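Local coordinates for EGF family domain-containing protein (Toxoplasma gondii, PDB 4Z80), which probably serves as a divergent apical membrane antigen that binds a rhoptry neck protein peptide at the moving junction during host-cell invasion, at residues A[155-169]-A[185-197]. Residues are numbered along the deposited sequence; the frame is centred on the assembly and turned at random.
Sequences AGYLTHCPYNVNVYR and FVTESNPLRFLDT
A cis peptide bond links Cys161 to Pro162, whose CD packs 3.4 Å from Thr187 O. Thr159 O takes two consecutive backbone N-H groups, from Phe194 and Leu195, each at 2.9 Å and from the same face of its carbonyl plane; neither bond is straight, the better N-H...O angle, from Phe194, being 151°. Next to this fork the chains pair antiparallel: Cys161 N gives to Leu192 O in the carbonyl plane, and Leu192 N returns a bond to Cys161 O. His160 and Arg193 make the neighbouring non-hydrogen-bonded pair, where Arg193 NH1 sits above one face of the imidazole, 3.9 Å from His160 CG, and Tyr163 CA packs on the opposite face. Phe194, its CG anti to the backbone N (chi1 -178°), lays one ring face against Gly156 CA, 3.7 Å from the centroid and 10° off the normal, a CH-pi contact. Cys161, disulfide-bonded to Cys265, packs SG against Val186 CG2. Beside the pairing, side chains join the start of helix 165-172 to turn 187-190: Glu188 N lies 3.9 Å above the centre of the Tyr168 ring, and a water accepts from Arg169 NH2 (2.7 Å) and donates to Glu188 OE1 (2.8 Å). Val186 and Leu192 lean on helix 252-262, strand 195-196 pairs with 207-208, and Tyr157 OH and Tyr163 OH hydrogen-bond Ser11 O and Ser18 OG, respectively, of the neighbouring peptide chain.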
loop_
_atom_site.group_PDB
_atom_site.type_symbol
_atom_site.label_atom_id
_atom_site.label_comp_id
_atom_site.label_asym_id
_atom_site.label_seq_id
_atom_site.Cartn_x
_atom_site.Cartn_y
_atom_site.Cartn_z
ATOM N N ALA A 155 9.262 8.635 8.831
ATOM C CA ALA A 155 8.222 9.620 9.091
ATOM C C ALA A 155 8.343 10.857 8.211
ATOM O O ALA A 155 7.340 11.463 7.837
ATOM C CB ALA A 155 8.258 10.031 10.541
ATOM N N GLY A 156 9.571 11.243 7.907
ATOM C CA GLY A 156 9.814 12.435 7.122
ATOM C C GLY A 156 11.295 12.596 6.865
ATOM O O GLY A 156 12.110 11.786 7.320
ATOM N N TYR A 157 11.647 13.640 6.125
ATOM C CA TYR A 157 13.037 13.901 5.769
ATOM C C TYR A 157 13.172 15.389 5.440
ATOM O O TYR A 157 12.386 15.924 4.659
ATOM C CB TYR A 157 13.480 13.023 4.589
ATOM C CG TYR A 157 14.859 13.356 4.080
ATOM C CD1 TYR A 157 15.987 13.129 4.860
ATOM C CD2 TYR A 157 15.035 13.906 2.819
ATOM C CE1 TYR A 157 17.250 13.449 4.390
ATOM C CE2 TYR A 157 16.290 14.220 2.345
ATOM C CZ TYR A 157 17.388 14.000 3.129
ATOM O OH TYR A 157 18.633 14.330 2.640
ATOM N N LEU A 158 14.157 16.041 6.067
ATOM C CA LEU A 158 14.335 17.503 6.034
ATOM C C LEU A 158 13.131 18.181 6.688
ATOM O O LEU A 158 12.193 17.517 7.112
ATOM C CB LEU A 158 14.548 18.013 4.600
ATOM C CG LEU A 158 15.686 17.322 3.846
ATOM C CD1 LEU A 158 15.798 17.835 2.418
ATOM C CD2 LEU A 158 17.007 17.480 4.578
ATOM N N THR A 159 13.154 19.505 6.808
ATOM C CA THR A 159 12.068 20.173 7.528
ATOM C C THR A 159 10.738 20.079 6.788
ATOM O O THR A 159 9.677 20.067 7.410
ATOM C CB THR A 159 12.378 21.669 7.795
ATOM O OG1 THR A 159 12.718 22.328 6.570
ATOM C CG2 THR A 159 13.516 21.805 8.781
ATOM N N HIS A 160 10.793 20.020 5.464
ATOM C CA HIS A 160 9.581 20.000 4.655
ATOM C C HIS A 160 9.912 19.562 3.237
ATOM O O HIS A 160 11.077 19.533 2.836
ATOM C CB HIS A 160 8.910 21.383 4.651
ATOM C CG HIS A 160 9.756 22.454 4.040
ATOM N ND1 HIS A 160 10.822 23.025 4.701
ATOM C CD2 HIS A 160 9.699 23.053 2.826
ATOM C CE1 HIS A 160 11.388 23.928 3.918
ATOM N NE2 HIS A 160 10.727 23.965 2.775
ATOM N N CYS A 161 8.869 19.202 2.500
ATOM C CA CYS A 161 8.987 18.745 1.130
ATOM C C CYS A 161 8.016 19.531 0.244
ATOM O O CYS A 161 6.836 19.625 0.571
ATOM C CB CYS A 161 8.689 17.249 1.047
ATOM S SG CYS A 161 8.775 16.633 -0.641
ATOM N N PRO A 162 8.502 20.104 -0.871
ATOM C CA PRO A 162 9.883 20.118 -1.373
ATOM C C PRO A 162 10.753 21.056 -0.545
ATOM O O PRO A 162 10.342 22.194 -0.311
ATOM C CB PRO A 162 9.731 20.627 -2.809
ATOM C CG PRO A 162 8.521 21.496 -2.755
ATOM C CD PRO A 162 7.590 20.829 -1.777
ATOM N N TYR A 163 11.919 20.600 -0.101
ATOM C CA TYR A 163 12.723 21.418 0.806
ATOM C C TYR A 163 13.256 22.677 0.115
ATOM O O TYR A 163 13.372 23.728 0.751
ATOM C CB TYR A 163 13.893 20.624 1.396
ATOM C CG TYR A 163 14.813 21.512 2.214
ATOM C CD1 TYR A 163 14.475 21.888 3.509
ATOM C CD2 TYR A 163 15.992 22.008 1.675
ATOM C CE1 TYR A 163 15.296 22.719 4.252
ATOM C CE2 TYR A 163 16.821 22.836 2.410
ATOM C CZ TYR A 163 16.469 23.188 3.694
ATOM O OH TYR A 163 17.300 24.023 4.411
ATOM N N ASN A 164 13.607 22.572 -1.163
ATOM C CA ASN A 164 14.013 23.751 -1.928
ATOM C C ASN A 164 13.358 23.746 -3.302
ATOM O O ASN A 164 12.733 22.764 -3.693
ATOM C CB ASN A 164 15.544 23.828 -2.040
ATOM C CG ASN A 164 16.145 22.707 -2.870
ATOM O OD1 ASN A 164 15.637 22.354 -3.931
ATOM N ND2 ASN A 164 17.259 22.158 -2.398
ATOM N N VAL A 165 13.488 24.842 -4.041
ATOM C CA VAL A 165 12.745 24.972 -5.288
ATOM C C VAL A 165 13.294 24.058 -6.376
ATOM O O VAL A 165 12.590 23.765 -7.344
ATOM C CB VAL A 165 12.739 26.430 -5.800
ATOM C CG1 VAL A 165 12.005 27.325 -4.814
ATOM C CG2 VAL A 165 14.142 26.928 -6.036
ATOM N N ASN A 166 14.530 23.591 -6.216
ATOM C CA ASN A 166 15.118 22.670 -7.178
ATOM C C ASN A 166 14.483 21.287 -7.081
ATOM O O ASN A 166 14.294 20.620 -8.093
ATOM C CB ASN A 166 16.628 22.581 -6.980
ATOM C CG ASN A 166 17.325 23.889 -7.300
ATOM O OD1 ASN A 166 16.682 24.867 -7.680
ATOM N ND2 ASN A 166 18.635 23.916 -7.138
ATOM N N VAL A 167 14.159 20.862 -5.864
ATOM C CA VAL A 167 13.413 19.620 -5.674
ATOM C C VAL A 167 12.119 19.719 -6.478
ATOM O O VAL A 167 11.784 18.822 -7.254
ATOM C CB VAL A 167 13.089 19.350 -4.179
ATOM C CG1 VAL A 167 12.161 18.144 -4.017
ATOM C CG2 VAL A 167 14.358 19.141 -3.371
ATOM N N TYR A 168 11.406 20.830 -6.312
ATOM C CA TYR A 168 10.131 21.012 -6.987
ATOM C C TYR A 168 10.273 21.146 -8.496
ATOM O O TYR A 168 9.541 20.508 -9.246
ATOM C CB TYR A 168 9.391 22.239 -6.443
ATOM C CG TYR A 168 7.983 22.311 -6.977
ATOM C CD1 TYR A 168 7.043 21.362 -6.610
ATOM C CD2 TYR A 168 7.601 23.302 -7.874
ATOM C CE1 TYR A 168 5.757 21.400 -7.100
ATOM C CE2 TYR A 168 6.308 23.352 -8.369
ATOM C CZ TYR A 168 5.391 22.393 -7.979
ATOM O OH TYR A 168 4.102 22.415 -8.463
ATOM N N ARG A 169 11.217 21.960 -8.955
ATOM C CA ARG A 169 11.248 22.304 -10.371
ATOM C C ARG A 169 12.058 21.323 -11.228
ATOM O O ARG A 169 11.757 21.157 -12.413
ATOM C CB ARG A 169 11.769 23.735 -10.535
ATOM C CG ARG A 169 10.708 24.773 -10.169
ATOM C CD ARG A 169 11.245 26.178 -9.904
ATOM N NE ARG A 169 12.591 26.417 -10.415
ATOM C CZ ARG A 169 13.224 27.582 -10.311
ATOM N NH1 ARG A 169 14.451 27.718 -10.799
ATOM N NH2 ARG A 169 12.628 28.612 -9.717
ATOM N N PHE A 185 -0.588 19.656 -2.151
ATOM C CA PHE A 185 -0.225 19.690 -0.738
ATOM C C PHE A 185 1.269 19.441 -0.565
ATOM O O PHE A 185 1.758 19.303 0.558
ATOM C CB PHE A 185 -1.015 18.637 0.037
ATOM C CG PHE A 185 -0.844 17.252 -0.518
ATOM C CD1 PHE A 185 -1.658 16.803 -1.547
ATOM C CD2 PHE A 185 0.162 16.426 -0.056
ATOM C CE1 PHE A 185 -1.487 15.544 -2.084
ATOM C CE2 PHE A 185 0.338 15.163 -0.587
ATOM C CZ PHE A 185 -0.490 14.720 -1.604
ATOM N N VAL A 186 1.995 19.372 -1.673
ATOM C CA VAL A 186 3.436 19.183 -1.615
ATOM C C VAL A 186 4.084 19.955 -2.776
ATOM O O VAL A 186 4.703 19.390 -3.672
ATOM C CB VAL A 186 3.784 17.652 -1.611
ATOM C CG1 VAL A 186 3.218 16.944 -2.827
ATOM C CG2 VAL A 186 5.270 17.418 -1.450
ATOM N N THR A 187 3.925 21.278 -2.735
ATOM C CA THR A 187 4.487 22.164 -3.748
ATOM C C THR A 187 5.318 23.265 -3.104
ATOM O O THR A 187 5.357 23.388 -1.880
ATOM C CB THR A 187 3.393 22.828 -4.594
ATOM O OG1 THR A 187 2.654 23.734 -3.769
ATOM C CG2 THR A 187 2.448 21.784 -5.178
ATOM N N GLU A 188 5.978 24.059 -3.943
ATOM C CA GLU A 188 6.710 25.246 -3.499
ATOM C C GLU A 188 5.890 26.129 -2.577
ATOM O O GLU A 188 6.354 26.555 -1.521
ATOM C CB GLU A 188 7.133 26.088 -4.698
ATOM C CG GLU A 188 8.517 25.836 -5.217
ATOM C CD GLU A 188 8.890 26.830 -6.298
ATOM O OE1 GLU A 188 8.809 28.051 -6.033
ATOM O OE2 GLU A 188 9.247 26.397 -7.412
ATOM N N SER A 189 4.664 26.415 -3.007
ATOM C CA SER A 189 3.809 27.374 -2.322
ATOM C C SER A 189 3.015 26.751 -1.181
ATOM O O SER A 189 2.485 27.463 -0.330
ATOM C CB SER A 189 2.850 28.018 -3.325
ATOM O OG SER A 189 2.066 27.038 -3.978
ATOM N N ASN A 190 2.930 25.423 -1.166
ATOM C CA ASN A 190 2.224 24.712 -0.106
ATOM C C ASN A 190 2.957 23.421 0.246
ATOM O O ASN A 190 2.528 22.329 -0.127
ATOM C CB ASN A 190 0.789 24.411 -0.529
ATOM C CG ASN A 190 -0.055 23.873 0.610
ATOM O OD1 ASN A 190 0.209 24.155 1.780
ATOM N ND2 ASN A 190 -1.083 23.102 0.274
ATOM N N PRO A 191 4.085 23.542 0.955
ATOM C CA PRO A 191 4.881 22.338 1.202
ATOM C C PRO A 191 4.299 21.442 2.286
ATOM O O PRO A 191 3.497 21.870 3.121
ATOM C CB PRO A 191 6.241 22.896 1.626
ATOM C CG PRO A 191 5.947 24.232 2.193
ATOM C CD PRO A 191 4.750 24.762 1.445
ATOM N N LEU A 192 4.705 20.178 2.242
ATOM C CA LEU A 192 4.327 19.202 3.243
ATOM C C LEU A 192 5.324 19.286 4.389
ATOM O O LEU A 192 6.514 19.083 4.184
ATOM C CB LEU A 192 4.308 17.808 2.628
ATOM C CG LEU A 192 3.798 16.637 3.472
ATOM C CD1 LEU A 192 2.365 16.861 3.931
ATOM C CD2 LEU A 192 3.925 15.356 2.654
ATOM N N ARG A 193 4.833 19.592 5.585
ATOM C CA ARG A 193 5.719 19.894 6.709
ATOM C C ARG A 193 6.043 18.676 7.565
ATOM O O ARG A 193 5.146 17.940 7.975
ATOM C CB ARG A 193 5.091 20.957 7.613
ATOM C CG ARG A 193 4.663 22.231 6.914
ATOM C CD ARG A 193 5.788 23.234 6.794
ATOM N NE ARG A 193 5.300 24.497 6.245
ATOM C CZ ARG A 193 6.063 25.394 5.632
ATOM N NH1 ARG A 193 7.366 25.181 5.481
ATOM N NH2 ARG A 193 5.520 26.504 5.156
ATOM N N PHE A 194 7.327 18.490 7.854
ATOM C CA PHE A 194 7.779 17.491 8.815
ATOM C C PHE A 194 8.075 18.205 10.123
ATOM O O PHE A 194 7.455 17.931 11.148
ATOM C CB PHE A 194 9.022 16.761 8.292
ATOM C CG PHE A 194 9.550 15.670 9.205
ATOM C CD1 PHE A 194 8.731 14.994 10.094
ATOM C CD2 PHE A 194 10.888 15.320 9.146
ATOM C CE1 PHE A 194 9.248 13.991 10.905
ATOM C CE2 PHE A 194 11.405 14.318 9.952
ATOM C CZ PHE A 194 10.588 13.659 10.829
ATOM N N LEU A 195 9.026 19.131 10.065
ATOM C CA LEU A 195 9.301 20.034 11.178
ATOM C C LEU A 195 8.783 21.407 10.780
ATOM O O LEU A 195 9.395 22.097 9.971
ATOM C CB LEU A 195 10.794 20.071 11.501
ATOM C CG LEU A 195 11.454 18.694 11.564
ATOM C CD1 LEU A 195 12.933 18.819 11.905
ATOM C CD2 LEU A 195 10.737 17.786 12.558
ATOM N N ASP A 196 7.630 21.770 11.329
ATOM C CA ASP A 196 6.960 23.014 10.971
ATOM C C ASP A 196 7.543 24.175 11.763
ATOM O O ASP A 196 7.212 24.377 12.929
ATOM C CB ASP A 196 5.457 22.908 11.222
ATOM C CG ASP A 196 4.689 24.078 10.636
ATOM O OD1 ASP A 196 5.334 25.019 10.126
ATOM O OD2 ASP A 196 3.442 24.057 10.688
ATOM N N THR A 197 8.408 24.936 11.110
ATOM C CA THR A 197 9.134 26.010 11.770
ATOM C C THR A 197 8.273 27.263 11.910
ATOM O O THR A 197 8.665 28.222 12.579
ATOM C CB THR A 197 10.421 26.340 10.999
ATOM O OG1 THR A 197 10.091 26.686 9.649
ATOM C CG2 THR A 197 11.354 25.129 10.998
HETATM O O HOH W 1 10.738 29.024 -7.856
#